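Local coordinates for protein glycoside Hydrolase (Bacteroides uniformis, PDB 5T9X) that probably hydrolyses agarose-type galactans of red algae, as a family 16 glycoside hydrolase of a human gut bacterium, at residues A[50-55]-A[335-340]; A[111-116]-A[150-155]; A[119-124]-A[326-331]. One frame throughout, in Å; residues are numbered along the deposited sequence.

Interaction 1 of 3, residues A[50-55]-A[335-340]. With NA (sodium ion), chain D.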
ATOM      1  N   TYR A  50      -3.462  19.751 -12.425  1.00 35.47           N
ATOM      2  CA  TYR A  50      -4.024  18.431 -12.129  1.00 33.69           C
ATOM      3  C   TYR A  50      -5.044  18.480 -10.989  1.00 32.47           C
ATOM      4  O   TYR A  50      -5.028  19.407 -10.186  1.00 31.04           O
ATOM      5  CB  TYR A  50      -2.879  17.460 -11.800  1.00 33.66           C
ATOM      6  CG  TYR A  50      -1.777  17.390 -12.866  1.00 31.74           C
ATOM      7  CD1 TYR A  50      -1.872  16.486 -13.927  1.00 31.51           C
ATOM      8  CD2 TYR A  50      -0.645  18.214 -12.805  1.00 29.71           C
ATOM      9  CE1 TYR A  50      -0.889  16.403 -14.902  1.00 30.85           C
ATOM     10  CE2 TYR A  50       0.337  18.146 -13.786  1.00 30.60           C
ATOM     11  CZ  TYR A  50       0.208  17.226 -14.834  1.00 31.44           C
ATOM     12  OH  TYR A  50       1.174  17.109 -15.828  1.00 34.69           O
ATOM     13  N   GLU A  51      -5.935  17.484 -10.947  1.00 36.32           N
ATOM     14  CA  GLU A  51      -6.852  17.193  -9.810  1.00 37.17           C
ATOM     15  C   GLU A  51      -6.237  17.578  -8.477  1.00 35.97           C
ATOM     16  O   GLU A  51      -6.845  18.283  -7.656  1.00 35.90           O
ATOM     17  CB  GLU A  51      -7.120  15.673  -9.720  1.00 40.83           C
ATOM     18  CG  GLU A  51      -8.235  15.124 -10.591  1.00 45.46           C
ATOM     19  CD  GLU A  51      -8.532  13.643 -10.335  1.00 47.78           C
ATOM     20  OE1 GLU A  51      -7.663  12.903  -9.825  1.00 45.10           O
ATOM     21  OE2 GLU A  51      -9.646  13.163 -10.673  1.00 52.89           O
ATOM     22  N   TRP A  52      -5.008  17.081  -8.282  1.00 31.75           N
ATOM     23  CA  TRP A  52      -4.298  17.185  -7.003  1.00 29.15           C
ATOM     24  C   TRP A  52      -3.671  18.525  -6.613  1.00 29.11           C
ATOM     25  O   TRP A  52      -3.194  18.668  -5.480  1.00 28.62           O
ATOM     26  CB  TRP A  52      -3.221  16.102  -6.911  1.00 26.99           C
ATOM     27  CG  TRP A  52      -2.173  16.126  -7.960  1.00 24.04           C
ATOM     28  CD1 TRP A  52      -1.269  17.088  -8.196  1.00 23.22           C
ATOM     29  CD2 TRP A  52      -1.899  15.077  -8.873  1.00 22.40           C
ATOM     30  NE1 TRP A  52      -0.446  16.714  -9.226  1.00 23.07           N
ATOM     31  CE2 TRP A  52      -0.827  15.480  -9.661  1.00 21.79           C
ATOM     32  CE3 TRP A  52      -2.476  13.839  -9.109  1.00 22.81           C
ATOM     33  CZ2 TRP A  52      -0.313  14.697 -10.669  1.00 22.07           C
ATOM     34  CZ3 TRP A  52      -1.961  13.053 -10.124  1.00 23.52           C
ATOM     35  CH2 TRP A  52      -0.891  13.489 -10.888  1.00 22.19           C
ATOM     36  N   ASP A  53      -3.646  19.485  -7.527  1.00 29.46           N
ATOM     37  CA  ASP A  53      -2.998  20.755  -7.250  1.00 30.34           C
ATOM     38  C   ASP A  53      -3.751  21.587  -6.208  1.00 28.55           C
ATOM     39  O   ASP A  53      -3.165  22.461  -5.600  1.00 27.39           O
ATOM     40  CB  ASP A  53      -2.756  21.540  -8.549  1.00 32.38           C
ATOM     41  CG  ASP A  53      -1.551  21.017  -9.347  1.00 35.12           C
ATOM     42  OD1 ASP A  53      -0.601  20.461  -8.735  1.00 37.10           O
ATOM     43  OD2 ASP A  53      -1.542  21.191 -10.593  1.00 37.67           O
ATOM     44  N   LYS A  54      -5.008  21.284  -5.933  1.00 28.08           N
ATOM     45  CA  LYS A  54      -5.615  21.852  -4.732  1.00 30.26           C
ATOM     46  C   LYS A  54      -4.887  21.543  -3.428  1.00 28.55           C
ATOM     47  O   LYS A  54      -5.138  22.218  -2.419  1.00 28.12           O
ATOM     48  CB  LYS A  54      -7.081  21.479  -4.586  1.00 33.15           C
ATOM     49  CG  LYS A  54      -7.416  20.007  -4.471  1.00 38.49           C
ATOM     50  CD  LYS A  54      -8.826  19.831  -3.877  1.00 43.00           C
ATOM     51  CE  LYS A  54      -9.640  18.766  -4.598  1.00 48.42           C
ATOM     52  NZ  LYS A  54     -11.077  18.818  -4.181  1.00 53.77           N
ATOM     53  N   PHE A  55      -4.025  20.526  -3.428  1.00 27.37           N
ATOM     54  CA  PHE A  55      -3.244  20.162  -2.247  1.00 27.79           C
ATOM     55  C   PHE A  55      -1.770  20.389  -2.497  1.00 28.12           C
ATOM     56  O   PHE A  55      -1.217  19.813  -3.412  1.00 30.10           O
ATOM     57  CB  PHE A  55      -3.406  18.690  -1.927  1.00 27.55           C
ATOM     58  CG  PHE A  55      -4.822  18.224  -1.679  1.00 26.27           C
ATOM     59  CD1 PHE A  55      -5.494  18.586  -0.541  1.00 25.74           C
ATOM     60  CD2 PHE A  55      -5.425  17.315  -2.540  1.00 26.07           C
ATOM     61  CE1 PHE A  55      -6.763  18.082  -0.285  1.00 26.24           C
ATOM     62  CE2 PHE A  55      -6.700  16.832  -2.299  1.00 26.53           C
ATOM     63  CZ  PHE A  55      -7.366  17.200  -1.159  1.00 25.33           C
ATOM     64  N   ARG A 335       0.639  10.503  -6.848  1.00 20.51           N
ATOM     65  CA  ARG A 335       1.568  11.504  -7.354  1.00 19.96           C
ATOM     66  C   ARG A 335       2.925  11.366  -6.707  1.00 18.97           C
ATOM     67  O   ARG A 335       3.012  10.965  -5.564  1.00 18.50           O
ATOM     68  CB  ARG A 335       0.991  12.901  -7.139  1.00 20.55           C
ATOM     69  CG  ARG A 335       0.921  13.378  -5.710  1.00 22.03           C
ATOM     70  CD  ARG A 335       0.271  14.738  -5.674  1.00 23.10           C
ATOM     71  NE  ARG A 335       0.101  15.232  -4.312  1.00 24.68           N
ATOM     72  CZ  ARG A 335      -0.082  16.508  -3.968  1.00 26.88           C
ATOM     73  NH1 ARG A 335      -0.056  17.479  -4.883  1.00 29.43           N
ATOM     74  NH2 ARG A 335      -0.279  16.834  -2.682  1.00 27.76           N
ATOM     75  N   ILE A 336       3.968  11.735  -7.452  1.00 19.04           N
ATOM     76  CA  ILE A 336       5.367  11.469  -7.123  1.00 18.77           C
ATOM     77  C   ILE A 336       6.178  12.693  -7.500  1.00 19.49           C
ATOM     78  O   ILE A 336       6.092  13.150  -8.639  1.00 19.95           O
ATOM     79  CB  ILE A 336       5.885  10.287  -7.951  1.00 19.48           C
ATOM     80  CG1 ILE A 336       4.960   9.081  -7.805  1.00 21.04           C
ATOM     81  CG2 ILE A 336       7.285   9.882  -7.542  1.00 19.92           C
ATOM     82  CD1 ILE A 336       5.430   7.883  -8.584  1.00 22.48           C
ATOM     83  N   TYR A 337       6.960  13.226  -6.556  1.00 20.05           N
ATOM     84  CA  TYR A 337       7.798  14.401  -6.773  1.00 20.57           C
ATOM     85  C   TYR A 337       9.203  14.104  -6.292  1.00 22.33           C
ATOM     86  O   TYR A 337       9.396  13.407  -5.279  1.00 22.47           O
ATOM     87  CB  TYR A 337       7.306  15.645  -5.999  1.00 20.51           C
ATOM     88  CG  TYR A 337       5.903  16.129  -6.325  1.00 22.11           C
ATOM     89  CD1 TYR A 337       5.676  17.176  -7.243  1.00 22.86           C
ATOM     90  CD2 TYR A 337       4.786  15.552  -5.708  1.00 22.83           C
ATOM     91  CE1 TYR A 337       4.384  17.621  -7.538  1.00 22.37           C
ATOM     92  CE2 TYR A 337       3.511  15.984  -6.003  1.00 22.87           C
ATOM     93  CZ  TYR A 337       3.322  17.011  -6.911  1.00 23.32           C
ATOM     94  OH  TYR A 337       2.059  17.411  -7.181  1.00 25.45           O
ATOM     95  N   LYS A 338      10.179  14.661  -7.008  1.00 23.10           N
ATOM     96  CA  LYS A 338      11.564  14.660  -6.583  1.00 23.54           C
ATOM     97  C   LYS A 338      12.042  16.091  -6.519  1.00 23.24           C
ATOM     98  O   LYS A 338      11.613  16.926  -7.313  1.00 20.59           O
ATOM     99  CB  LYS A 338      12.439  13.905  -7.567  1.00 24.51           C
ATOM    100  CG  LYS A 338      12.041  12.454  -7.796  1.00 24.34           C
ATOM    101  CD  LYS A 338      13.083  11.814  -8.716  1.00 25.90           C
ATOM    102  CE  LYS A 338      13.886  10.713  -8.044  1.00 26.48           C
ATOM    103  NZ  LYS A 338      14.660  10.988  -6.815  1.00 26.30           N
ATOM    104  N   PRO A 339      12.946  16.379  -5.584  1.00 23.72           N
ATOM    105  CA  PRO A 339      13.596  17.677  -5.528  1.00 24.67           C
ATOM    106  C   PRO A 339      14.602  17.913  -6.668  1.00 24.26           C
ATOM    107  O   PRO A 339      15.355  17.029  -7.005  1.00 25.64           O
ATOM    108  CB  PRO A 339      14.297  17.662  -4.171  1.00 24.97           C
ATOM    109  CG  PRO A 339      14.426  16.254  -3.775  1.00 24.42           C
ATOM    110  CD  PRO A 339      13.525  15.423  -4.637  1.00 24.55           C
ATOM    111  N   VAL A 340      14.556  19.088  -7.279  1.00 26.18           N
ATOM    112  CA  VAL A 340      15.512  19.520  -8.317  1.00 28.33           C
ATOM    113  C   VAL A 340      15.895  20.979  -8.067  1.00 32.26           C
ATOM    114  O   VAL A 340      15.205  21.691  -7.305  1.00 29.34           O
ATOM    115  CB  VAL A 340      14.937  19.378  -9.741  1.00 27.78           C
ATOM    116  CG1 VAL A 340      14.680  17.911 -10.066  1.00 29.04           C
ATOM    117  CG2 VAL A 340      13.655  20.173  -9.917  1.00 26.24           C
TER
HETATM  118 NA    NA D 401      -8.690  10.514 -10.383  1.00 11.86          NA
HETATM  119  O   HOH W   1       1.650  18.613  -9.447  1.00 19.86           O
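Trp52 and Arg335 carry the apolar part of this contact, the two side chains running antiparallel alongside one another. The aliphatic arm of the arginine lies over one face of the indole: CD of Arg335 makes a CH-pi contact 3.8 Å from the centroid of the Trp52 five-membered ring, and CB covers the same face, while Tyr50 CB packs on the opposite one. The first torsion of Arg335, 70°, sets CG between backbone N and carbonyl carbon, and from there the chain runs extended to NE, carrying the guanidinium past the ring to the backbone beyond.

Hydrogen bonds take over at that end. Arg335 grips a single acceptor end-on, with NH1 3.0 Å and NH2 3.2 Å from Phe55 O, both reaching it from one face of the carbonyl plane. The oxygen lies close to the guanidinium plane. A weak bond from NH1 to Tyr337 OH of the same strand and a salt bridge from NH2 to Glu165 further restrict the group's rotation.

A water completes the polar bridge. The water oxygen accepts from Trp52 NE1 at 2.8 Å, donates to Asp53 OD1, and is also hydrogen-bonded to Tyr337 OH. Asp53 OD2, meanwhile, accepts from the backbone N atoms of Glu49 and Tyr50.

Metal coordination comes last: Glu51 is bidentate, its OE1 2.7 Å and OE2 2.8 Å from the sodium ion, which Asp75, Asn77, Gly118 and Asp332 also bind. An N-terminal segment folded against the sheet beside a bound cation is consistent with the structural metal site found in many family 16 beta-jelly rolls.

Interaction 2 of 3, residues A[111-116]-A[150-155]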
ATOM      1  N   ASP A 111      -7.850  -9.563 -14.010  1.00 30.17           N
ATOM      2  CA  ASP A 111      -9.177  -9.015 -14.286  1.00 32.39           C
ATOM      3  C   ASP A 111      -9.866  -8.410 -13.073  1.00 29.74           C
ATOM      4  O   ASP A 111     -10.951  -7.888 -13.216  1.00 28.92           O
ATOM      5  CB  ASP A 111     -10.086 -10.065 -14.984  1.00 34.96           C
ATOM      6  CG  ASP A 111     -10.510 -11.215 -14.062  1.00 35.88           C
ATOM      7  OD1 ASP A 111     -10.372 -11.138 -12.827  1.00 36.39           O
ATOM      8  OD2 ASP A 111     -11.007 -12.219 -14.587  1.00 40.86           O
ATOM      9  N   HIS A 112      -9.252  -8.493 -11.891  1.00 29.25           N
ATOM     10  CA  HIS A 112      -9.742  -7.774 -10.707  1.00 27.64           C
ATOM     11  C   HIS A 112      -9.191  -6.343 -10.611  1.00 27.64           C
ATOM     12  O   HIS A 112      -9.460  -5.653  -9.620  1.00 28.28           O
ATOM     13  CB  HIS A 112      -9.472  -8.593  -9.439  1.00 26.41           C
ATOM     14  CG  HIS A 112     -10.453  -9.701  -9.251  1.00 27.10           C
ATOM     15  ND1 HIS A 112     -10.672 -10.669 -10.209  1.00 27.13           N
ATOM     16  CD2 HIS A 112     -11.318  -9.968  -8.245  1.00 26.86           C
ATOM     17  CE1 HIS A 112     -11.616 -11.495  -9.793  1.00 26.94           C
ATOM     18  NE2 HIS A 112     -12.029 -11.089  -8.605  1.00 26.60           N
ATOM     19  N   ILE A 113      -8.437  -5.907 -11.632  1.00 26.61           N
ATOM     20  CA  ILE A 113      -7.953  -4.531 -11.740  1.00 26.50           C
ATOM     21  C   ILE A 113      -8.685  -3.786 -12.843  1.00 28.76           C
ATOM     22  O   ILE A 113      -8.772  -4.276 -13.978  1.00 29.78           O
ATOM     23  CB  ILE A 113      -6.476  -4.489 -12.130  1.00 24.82           C
ATOM     24  CG1 ILE A 113      -5.628  -5.214 -11.094  1.00 26.58           C
ATOM     25  CG2 ILE A 113      -6.002  -3.057 -12.360  1.00 25.05           C
ATOM     26  CD1 ILE A 113      -5.751  -4.689  -9.683  1.00 28.15           C
ATOM     27  N   SER A 114      -9.122  -2.566 -12.540  1.00 28.19           N
ATOM     28  CA  SER A 114      -9.624  -1.685 -13.577  1.00 27.62           C
ATOM     29  C   SER A 114      -9.527  -0.216 -13.195  1.00 28.12           C
ATOM     30  O   SER A 114      -9.221   0.139 -12.058  1.00 28.81           O
ATOM     31  CB  SER A 114     -11.078  -2.053 -13.922  1.00 28.26           C
ATOM     32  OG  SER A 114     -11.970  -1.802 -12.840  1.00 28.58           O
ATOM     33  N   VAL A 115      -9.772   0.630 -14.188  1.00 28.79           N
ATOM     34  CA  VAL A 115      -9.834   2.070 -14.016  1.00 28.24           C
ATOM     35  C   VAL A 115     -11.128   2.566 -14.666  1.00 28.62           C
ATOM     36  O   VAL A 115     -11.396   2.271 -15.840  1.00 26.79           O
ATOM     37  CB  VAL A 115      -8.633   2.758 -14.653  1.00 27.36           C
ATOM     38  CG1 VAL A 115      -8.663   4.236 -14.326  1.00 28.19           C
ATOM     39  CG2 VAL A 115      -7.342   2.129 -14.157  1.00 27.23           C
ATOM     40  N   SER A 116     -11.922   3.283 -13.877  1.00 29.16           N
ATOM     41  CA  SER A 116     -13.172   3.882 -14.321  1.00 30.71           C
ATOM     42  C   SER A 116     -13.670   4.894 -13.307  1.00 31.40           C
ATOM     43  O   SER A 116     -13.403   4.763 -12.105  1.00 28.95           O
ATOM     44  CB  SER A 116     -14.247   2.814 -14.532  1.00 31.77           C
ATOM     45  OG  SER A 116     -14.808   2.411 -13.307  1.00 33.35           O
ATOM     46  N   GLY A 150      -6.816  -8.221  -6.562  1.00 20.42           N
ATOM     47  CA  GLY A 150      -5.904  -7.641  -7.552  1.00 20.33           C
ATOM     48  C   GLY A 150      -4.632  -7.009  -7.021  1.00 19.57           C
ATOM     49  O   GLY A 150      -4.552  -6.661  -5.862  1.00 20.11           O
ATOM     50  N   CYS A 151      -3.654  -6.860  -7.906  1.00 19.65           N
ATOM     51  CA  CYS A 151      -2.380  -6.244  -7.595  1.00 19.75           C
ATOM     52  C   CYS A 151      -1.858  -5.477  -8.802  1.00 19.83           C
ATOM     53  O   CYS A 151      -1.939  -5.955  -9.927  1.00 20.46           O
ATOM     54  CB  CYS A 151      -1.378  -7.322  -7.214  1.00 19.66           C
ATOM     55  SG  CYS A 151       0.150  -6.695  -6.502  1.00 20.86           S
ATOM     56  N   VAL A 152      -1.301  -4.301  -8.549  1.00 19.74           N
ATOM     57  CA  VAL A 152      -0.765  -3.424  -9.577  1.00 19.08           C
ATOM     58  C   VAL A 152       0.682  -3.085  -9.229  1.00 19.04           C
ATOM     59  O   VAL A 152       1.037  -2.906  -8.060  1.00 17.13           O
ATOM     60  CB  VAL A 152      -1.633  -2.157  -9.620  1.00 20.08           C
ATOM     61  CG1 VAL A 152      -0.973  -1.003 -10.343  1.00 20.86           C
ATOM     62  CG2 VAL A 152      -2.968  -2.482 -10.271  1.00 20.81           C
ATOM     63  N   THR A 153       1.510  -2.976 -10.264  1.00 19.74           N
ATOM     64  CA  THR A 153       2.917  -2.618 -10.126  1.00 20.47           C
ATOM     65  C   THR A 153       3.270  -1.546 -11.130  1.00 21.06           C
ATOM     66  O   THR A 153       2.882  -1.635 -12.304  1.00 21.64           O
ATOM     67  CB  THR A 153       3.842  -3.830 -10.415  1.00 20.70           C
ATOM     68  OG1 THR A 153       3.481  -4.912  -9.557  1.00 21.52           O
ATOM     69  CG2 THR A 153       5.327  -3.477 -10.164  1.00 20.98           C
ATOM     70  N   SER A 154       4.077  -0.581 -10.692  1.00 20.96           N
ATOM     71  CA  SER A 154       4.551   0.478 -11.572  1.00 21.22           C
ATOM     72  C   SER A 154       5.493  -0.044 -12.659  1.00 22.43           C
ATOM     73  O   SER A 154       6.137  -1.081 -12.496  1.00 21.35           O
ATOM     74  CB  SER A 154       5.280   1.535 -10.763  1.00 20.38           C
ATOM     75  OG  SER A 154       6.467   0.993 -10.240  1.00 20.28           O
ATOM     76  N   LYS A 155       5.578   0.687 -13.765  1.00 25.19           N
ATOM     77  CA  LYS A 155       6.499   0.315 -14.850  1.00 27.59           C
ATOM     78  C   LYS A 155       7.874   0.880 -14.627  1.00 26.82           C
ATOM     79  O   LYS A 155       8.815   0.309 -15.119  1.00 28.08           O
ATOM     80  CB  LYS A 155       5.964   0.677 -16.252  1.00 29.49           C
ATOM     81  CG  LYS A 155       4.984  -0.362 -16.778  1.00 31.90           C
ATOM     82  CD  LYS A 155       4.735  -0.305 -18.280  1.00 34.81           C
ATOM     83  CE  LYS A 155       4.397  -1.713 -18.790  1.00 39.27           C
ATOM     84  NZ  LYS A 155       3.640  -1.768 -20.074  1.00 41.45           N
TER
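His112, which meets Gly150 through its CB, 3.9 Å from Gly150 N, turns its imidazole away from the second segment and is held by its edges. At one edge ND1 donates to Asp111 OD1 at 2.7 Å, the oxygen lying near the ring plane and being met almost along its C-O bond. At another, NE2 is hydrogen-bonded to Ser125 OG. Two bonds thus fix the flip of the ring.

The closest packing belongs to Ile113, whose CD1 reaches over the start of the other strand. Ile113 CD1 sits 3.5 Å from Cys151 N and packs directly on the backbone of Gly150, touching its CA where there is no side chain; it also meets Val152 CG2, at 3.6 Å. With CG2 anti to the backbone N, Ile113 turns both branches to this valine: its CG2 lies 3.7 Å from Val152 CG2. Trp92 packs on Val152, and Leu120 and Ile122 on Ile113.

No hydrogen bond links the two segments. Strand 113-116 belongs to one sheet and strand 140-154 to the other, and this apolar meeting is the interior packing of a beta-sandwich, as expected for a family 16 jelly roll.

Interaction 3 of 3, residues A[119-124]-A[326-331]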
ATOM      1  N   CYS A 119     -11.000   6.572 -10.895  1.00 31.79           N
ATOM      2  CA  CYS A 119     -10.208   5.808  -9.938  1.00 32.18           C
ATOM      3  C   CYS A 119      -9.650   4.500 -10.465  1.00 29.41           C
ATOM      4  O   CYS A 119     -10.278   3.825 -11.265  1.00 27.87           O
ATOM      5  CB  CYS A 119     -11.042   5.436  -8.734  1.00 35.85           C
ATOM      6  SG  CYS A 119     -11.645   6.869  -7.872  1.00 47.00           S
ATOM      7  N   LEU A 120      -8.484   4.138  -9.942  1.00 26.23           N
ATOM      8  CA  LEU A 120      -8.008   2.764  -9.957  1.00 24.54           C
ATOM      9  C   LEU A 120      -8.903   1.992  -8.995  1.00 24.35           C
ATOM     10  O   LEU A 120      -9.156   2.439  -7.885  1.00 23.24           O
ATOM     11  CB  LEU A 120      -6.569   2.711  -9.480  1.00 23.19           C
ATOM     12  CG  LEU A 120      -5.960   1.330  -9.344  1.00 22.78           C
ATOM     13  CD1 LEU A 120      -5.941   0.627 -10.689  1.00 22.87           C
ATOM     14  CD2 LEU A 120      -4.565   1.451  -8.763  1.00 23.33           C
ATOM     15  N   ARG A 121      -9.398   0.853  -9.442  1.00 24.98           N
ATOM     16  CA  ARG A 121     -10.348   0.066  -8.679  1.00 27.49           C
ATOM     17  C   ARG A 121      -9.818  -1.363  -8.577  1.00 26.38           C
ATOM     18  O   ARG A 121      -9.475  -1.974  -9.597  1.00 24.31           O
ATOM     19  CB  ARG A 121     -11.725   0.068  -9.354  1.00 30.25           C
ATOM     20  CG  ARG A 121     -12.291   1.450  -9.721  1.00 33.95           C
ATOM     21  CD  ARG A 121     -13.564   1.349 -10.577  1.00 35.76           C
ATOM     22  NE  ARG A 121     -14.534   0.517  -9.871  1.00 39.86           N
ATOM     23  CZ  ARG A 121     -15.432   0.949  -8.978  1.00 42.90           C
ATOM     24  NH1 ARG A 121     -15.583   2.265  -8.697  1.00 38.20           N
ATOM     25  NH2 ARG A 121     -16.201   0.036  -8.366  1.00 41.58           N
ATOM     26  N   ILE A 122      -9.731  -1.874  -7.349  1.00 26.29           N
ATOM     27  CA  ILE A 122      -9.320  -3.243  -7.125  1.00 27.46           C
ATOM     28  C   ILE A 122     -10.456  -3.964  -6.451  1.00 28.67           C
ATOM     29  O   ILE A 122     -10.805  -3.613  -5.348  1.00 26.50           O
ATOM     30  CB  ILE A 122      -8.074  -3.301  -6.244  1.00 27.69           C
ATOM     31  CG1 ILE A 122      -6.968  -2.510  -6.905  1.00 26.91           C
ATOM     32  CG2 ILE A 122      -7.620  -4.755  -6.011  1.00 28.19           C
ATOM     33  CD1 ILE A 122      -5.665  -2.598  -6.161  1.00 28.44           C
ATOM     34  N   GLU A 123     -11.022  -4.976  -7.109  1.00 33.17           N
ATOM     35  CA  GLU A 123     -12.130  -5.733  -6.519  1.00 37.34           C
ATOM     36  C   GLU A 123     -11.703  -7.044  -5.835  1.00 33.80           C
ATOM     37  O   GLU A 123     -10.599  -7.524  -6.014  1.00 30.53           O
ATOM     38  CB  GLU A 123     -13.302  -5.934  -7.518  1.00 44.24           C
ATOM     39  CG  GLU A 123     -13.110  -6.810  -8.764  1.00 51.51           C
ATOM     40  CD  GLU A 123     -14.459  -7.248  -9.405  1.00 59.04           C
ATOM     41  OE1 GLU A 123     -15.475  -6.514  -9.243  1.00 62.35           O
ATOM     42  OE2 GLU A 123     -14.519  -8.331 -10.056  1.00 58.15           O
ATOM     43  N   THR A 124     -12.614  -7.584  -5.037  1.00 33.18           N
ATOM     44  CA  THR A 124     -12.458  -8.865  -4.385  1.00 33.15           C
ATOM     45  C   THR A 124     -13.681  -9.756  -4.624  1.00 32.28           C
ATOM     46  O   THR A 124     -14.797  -9.316  -4.466  1.00 36.24           O
ATOM     47  CB  THR A 124     -12.272  -8.639  -2.896  1.00 32.47           C
ATOM     48  OG1 THR A 124     -11.142  -7.794  -2.727  1.00 35.39           O
ATOM     49  CG2 THR A 124     -12.026  -9.931  -2.161  1.00 32.78           C
ATOM     50  N   ASN A 326     -18.152  -2.503  -0.980  1.00 34.96           N
ATOM     51  CA  ASN A 326     -17.402  -2.717   0.263  1.00 35.22           C
ATOM     52  C   ASN A 326     -16.029  -3.389   0.099  1.00 35.18           C
ATOM     53  O   ASN A 326     -15.139  -3.161   0.935  1.00 34.46           O
ATOM     54  CB  ASN A 326     -18.206  -3.567   1.248  1.00 34.81           C
ATOM     55  CG  ASN A 326     -19.243  -2.774   2.005  1.00 34.58           C
ATOM     56  OD1 ASN A 326     -19.336  -1.554   1.901  1.00 33.93           O
ATOM     57  ND2 ASN A 326     -20.031  -3.480   2.791  1.00 34.97           N
ATOM     58  N   ASN A 327     -15.862  -4.227  -0.933  1.00 31.23           N
ATOM     59  CA  ASN A 327     -14.618  -4.965  -1.107  1.00 30.74           C
ATOM     60  C   ASN A 327     -13.849  -4.484  -2.314  1.00 29.76           C
ATOM     61  O   ASN A 327     -13.081  -5.230  -2.898  1.00 28.90           O
ATOM     62  CB  ASN A 327     -14.904  -6.463  -1.155  1.00 31.20           C
ATOM     63  CG  ASN A 327     -15.566  -6.960   0.120  1.00 31.19           C
ATOM     64  OD1 ASN A 327     -14.921  -7.112   1.151  1.00 32.56           O
ATOM     65  ND2 ASN A 327     -16.852  -7.193   0.057  1.00 31.78           N
ATOM     66  N   THR A 328     -14.049  -3.211  -2.654  1.00 29.59           N
ATOM     67  CA  THR A 328     -13.330  -2.545  -3.714  1.00 29.16           C
ATOM     68  C   THR A 328     -12.462  -1.448  -3.077  1.00 26.68           C
ATOM     69  O   THR A 328     -12.971  -0.576  -2.390  1.00 27.80           O
ATOM     70  CB  THR A 328     -14.329  -1.979  -4.742  1.00 31.70           C
ATOM     71  OG1 THR A 328     -14.979  -3.064  -5.419  1.00 33.49           O
ATOM     72  CG2 THR A 328     -13.640  -1.134  -5.775  1.00 34.00           C
ATOM     73  N   PHE A 329     -11.151  -1.518  -3.286  1.00 25.18           N
ATOM     74  CA  PHE A 329     -10.209  -0.443  -2.910  1.00 23.78           C
ATOM     75  C   PHE A 329     -10.126   0.536  -4.079  1.00 22.41           C
ATOM     76  O   PHE A 329     -10.020   0.094  -5.239  1.00 21.29           O
ATOM     77  CB  PHE A 329      -8.840  -1.073  -2.616  1.00 24.11           C
ATOM     78  CG  PHE A 329      -7.791  -0.129  -2.114  1.00 24.24           C
ATOM     79  CD1 PHE A 329      -8.099   0.960  -1.335  1.00 25.60           C
ATOM     80  CD2 PHE A 329      -6.453  -0.396  -2.377  1.00 25.46           C
ATOM     81  CE1 PHE A 329      -7.109   1.811  -0.872  1.00 27.00           C
ATOM     82  CE2 PHE A 329      -5.444   0.431  -1.911  1.00 25.46           C
ATOM     83  CZ  PHE A 329      -5.770   1.544  -1.158  1.00 27.34           C
ATOM     84  N   LEU A 330     -10.206   1.834  -3.769  1.00 21.44           N
ATOM     85  CA  LEU A 330     -10.245   2.929  -4.765  1.00 21.77           C
ATOM     86  C   LEU A 330      -9.077   3.855  -4.561  1.00 21.78           C
ATOM     87  O   LEU A 330      -8.843   4.313  -3.445  1.00 21.94           O
ATOM     88  CB  LEU A 330     -11.504   3.780  -4.613  1.00 22.15           C
ATOM     89  CG  LEU A 330     -12.842   3.067  -4.810  1.00 24.03           C
ATOM     90  CD1 LEU A 330     -14.054   3.953  -4.530  1.00 23.50           C
ATOM     91  CD2 LEU A 330     -12.903   2.493  -6.221  1.00 25.25           C
ATOM     92  N   VAL A 331      -8.344   4.136  -5.632  1.00 21.65           N
ATOM     93  CA  VAL A 331      -7.301   5.131  -5.600  1.00 21.98           C
ATOM     94  C   VAL A 331      -7.594   6.108  -6.708  1.00 22.14           C
ATOM     95  O   VAL A 331      -7.598   5.752  -7.896  1.00 22.53           O
ATOM     96  CB  VAL A 331      -5.915   4.520  -5.779  1.00 23.36           C
ATOM     97  CG1 VAL A 331      -4.863   5.617  -5.933  1.00 23.21           C
ATOM     98  CG2 VAL A 331      -5.587   3.635  -4.582  1.00 24.99           C
TER
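Arg121 and Leu330 run alongside each other in a common direction from neighbouring antiparallel strands of the beta-sandwich; the N-to-C directions of the short segments 119-122 and 329-331 are 161° apart. The arginine bends at chi3 (55°), which turns its flat end over its neighbours: Leu330 CD2, 3.7 Å from Arg121 NH1, and Thr328 CG2, 3.8 Å from Arg121 NH2, both lie over a face of the guanidinium. Leu330 CD2 also packs on the aliphatic arm at CG, while Thr328 crosses the arginine at a slant and bonds through OG1 to Lys324 O. An alanine at Arg121 would remove both the arm and its planar cover, and is likely to leave the methyls of Leu330 and Thr328 without their mate.

On the other side, Leu120, Ile122, Phe329 and Val331 are apolar and buried. Leu120 faces Val331 and Ile122 faces Phe329, the paired CB atoms of Ile122 and Phe329 being 4.3 Å apart. Beyond its CB the phenylalanine leads away, with CG anti to the backbone N (chi1 -175°); Val331 CG2 packs on one face of its ring near the rim. Met303 of the opposing sheet touches both Ile122 and Phe329.

Both inward-facing pairs are hydrogen-bonded pairs, each closed by two backbone bonds; that from Ile122 N to Phe329 O measures 2.9 Å. Past the ladder, Thr124 CB rests 3.8 Å from Asn327 CB, and the Asn327 amide is engaged by Ser173, Glu320 and Asn323. Between the pairs, Leu330 CA approaches Leu120 O at 3.3 Å in a CA-H...O contact.

Interactions 2 and 3 are close neighbours, their centres 9 Å apart, and touch where strand 113-116 pairs with strand 119-122. Interaction 1 is more distant, about 22 Å and 23 Å from them by centres, yet it uses a later part of strand 329-341, whose start forms interaction 3. Along the chain, interaction 1 joins near-terminal segments and encloses the other two, whose own segments alternate. All three reach the same antiparallel sheet: interaction 3 pairs strands within it, interaction 2 packs it on the second sheet, and interaction 1 lays the N-terminal loop against its last strand beside the sodium ion, while interactions 2 and 3 build the sandwich further along.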